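PDB 7CUY: Low molecular weight phosphotyrosine protein phosphatase 1 from Drosophila melanogaster, which probably hydrolyses the phosphate of phosphotyrosine in proteins, as well as small aryl and acyl phosphates, as a cytoplasmic acid phosphatase. Local coordinates for residues 108-113 with 143-148. Sequence-based numbering, arbitrary orientation.
Sequences LMLGDF and VACAAF
F113 packs on A144, A147 and F148 of helix 132-153. Its CB sits 3.7 Å from A144 O and also meets A147 CB, a close approach that methyl side chains on the helix permit. At CG the ring meets CB and CA of F148, and CD1 also rests on that CA. Farther out, CE1, CE2 and CZ surround F148 CD2, which stands over the ring centre, 3.9 Å above its plane. CG lies anti to the carbonyl carbon (chi1 -65°), which swings the ring toward F148. Its broad flat face receives the F148 edge in a T-shaped stack, planes at 80°, while L110 O lies at the ring's own edge, in plane. L108 CD1 reaches F148 CE2, so strand 106-109 touches the same ring.

At the 3-10 turn, L110 lays its branched end, CG and CD1, on A144 CB, and CD2 approaches C145 SG. That methyl is 3.4 Å from both F113 O and L110 O, where a longer side chain would probably collide. A144 CA makes a CA-H...O contact with F113 O at 3.2 Å. Replacing F113 with an alanine would probably leave the F148 edge without its aromatic face and open a gap beside the helix.

In this low molecular weight phosphatase fold, the contact packs the C-terminal helix against the end of an outer strand of the four-stranded parallel sheet. No conventional hydrogen bond links the segments; apolar packing, the ring pair and the CA-H...O contact join them.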
loop_
_atom_site.group_PDB
_atom_site.type_symbol
_atom_site.label_atom_id
_atom_site.label_comp_id
_atom_site.label_asym_id
_atom_site.label_seq_id
_atom_site.Cartn_x
_atom_site.Cartn_y
_atom_site.Cartn_z
ATOM N N LEU A 108 3.988 -4.335 8.845
ATOM C CA LEU A 108 2.605 -4.711 9.078
ATOM C C LEU A 108 2.005 -5.203 7.775
ATOM O O LEU A 108 2.472 -4.876 6.689
ATOM C CB LEU A 108 1.790 -3.520 9.636
ATOM C CG LEU A 108 2.397 -2.916 10.913
ATOM C CD1 LEU A 108 1.776 -1.574 11.213
ATOM C CD2 LEU A 108 2.270 -3.883 12.114
ATOM N N MET A 109 0.960 -5.996 7.883
ATOM C CA MET A 109 0.184 -6.357 6.715
ATOM C C MET A 109 -1.085 -5.514 6.728
ATOM O O MET A 109 -1.778 -5.454 7.751
ATOM C CB MET A 109 -0.134 -7.854 6.712
ATOM C CG MET A 109 -0.589 -8.298 5.353
ATOM S SD MET A 109 -0.915 -10.050 5.246
ATOM C CE MET A 109 -2.451 -10.138 6.173
ATOM N N LEU A 110 -1.357 -4.818 5.614
ATOM C CA LEU A 110 -2.398 -3.785 5.639
ATOM C C LEU A 110 -3.750 -4.362 6.068
ATOM O O LEU A 110 -4.481 -3.741 6.851
ATOM C CB LEU A 110 -2.501 -3.105 4.270
ATOM C CG LEU A 110 -3.559 -1.988 4.178
ATOM C CD1 LEU A 110 -3.370 -0.980 5.274
ATOM C CD2 LEU A 110 -3.522 -1.290 2.828
ATOM N N GLY A 111 -4.084 -5.567 5.603
ATOM C CA GLY A 111 -5.392 -6.117 5.893
ATOM C C GLY A 111 -5.582 -6.594 7.324
ATOM O O GLY A 111 -6.697 -6.983 7.676
ATOM N N ASP A 112 -4.535 -6.590 8.149
ATOM C CA ASP A 112 -4.757 -6.879 9.565
ATOM C C ASP A 112 -5.508 -5.747 10.271
ATOM O O ASP A 112 -5.830 -5.870 11.461
ATOM C CB ASP A 112 -3.424 -7.158 10.275
ATOM C CG ASP A 112 -2.905 -8.587 10.028
ATOM O OD1 ASP A 112 -3.685 -9.444 9.567
ATOM O OD2 ASP A 112 -1.711 -8.855 10.306
ATOM N N PHE A 113 -5.805 -4.654 9.571
ATOM C CA PHE A 113 -6.568 -3.552 10.135
ATOM C C PHE A 113 -7.921 -3.494 9.447
ATOM O O PHE A 113 -8.001 -3.616 8.220
ATOM C CB PHE A 113 -5.792 -2.236 10.007
ATOM C CG PHE A 113 -4.531 -2.230 10.816
ATOM C CD1 PHE A 113 -4.545 -1.803 12.134
ATOM C CD2 PHE A 113 -3.353 -2.745 10.290
ATOM C CE1 PHE A 113 -3.389 -1.835 12.903
ATOM C CE2 PHE A 113 -2.193 -2.787 11.046
ATOM C CZ PHE A 113 -2.201 -2.335 12.351
ATOM N N VAL A 143 -11.195 0.328 3.810
ATOM C CA VAL A 143 -11.505 -0.097 5.167
ATOM C C VAL A 143 -10.236 -0.205 6.008
ATOM O O VAL A 143 -10.185 0.279 7.143
ATOM C CB VAL A 143 -12.287 -1.421 5.145
ATOM C CG1 VAL A 143 -12.452 -1.981 6.569
ATOM C CG2 VAL A 143 -13.665 -1.226 4.455
ATOM N N ALA A 144 -9.200 -0.853 5.472
ATOM C CA ALA A 144 -7.969 -1.053 6.234
ATOM C C ALA A 144 -7.299 0.274 6.578
ATOM O O ALA A 144 -6.853 0.485 7.710
ATOM C CB ALA A 144 -7.002 -1.946 5.441
ATOM N N CYS A 145 -7.195 1.175 5.601
ATOM C CA CYS A 145 -6.479 2.424 5.832
ATOM C C CYS A 145 -7.151 3.255 6.915
ATOM O O CYS A 145 -6.479 3.784 7.807
ATOM C CB CYS A 145 -6.383 3.233 4.535
ATOM S SG CYS A 145 -5.165 2.610 3.324
ATOM N N ALA A 146 -8.475 3.400 6.838
ATOM C CA ALA A 146 -9.208 4.104 7.884
ATOM C C ALA A 146 -8.905 3.525 9.261
ATOM O O ALA A 146 -8.544 4.255 10.194
ATOM C CB ALA A 146 -10.704 4.030 7.585
ATOM N N ALA A 147 -9.036 2.199 9.400
ATOM C CA ALA A 147 -8.867 1.564 10.704
ATOM C C ALA A 147 -7.453 1.768 11.238
ATOM O O ALA A 147 -7.270 2.127 12.407
ATOM C CB ALA A 147 -9.206 0.075 10.616
ATOM N N PHE A 148 -6.436 1.556 10.390
ATOM C CA PHE A 148 -5.061 1.850 10.796
ATOM C C PHE A 148 -4.904 3.304 11.226
ATOM O O PHE A 148 -4.309 3.600 12.272
ATOM C CB PHE A 148 -4.086 1.563 9.656
ATOM C CG PHE A 148 -2.682 2.033 9.942
ATOM C CD1 PHE A 148 -2.182 3.173 9.352
ATOM C CD2 PHE A 148 -1.877 1.333 10.825
ATOM C CE1 PHE A 148 -0.888 3.620 9.619
ATOM C CE2 PHE A 148 -0.591 1.761 11.101
ATOM C CZ PHE A 148 -0.095 2.916 10.493
#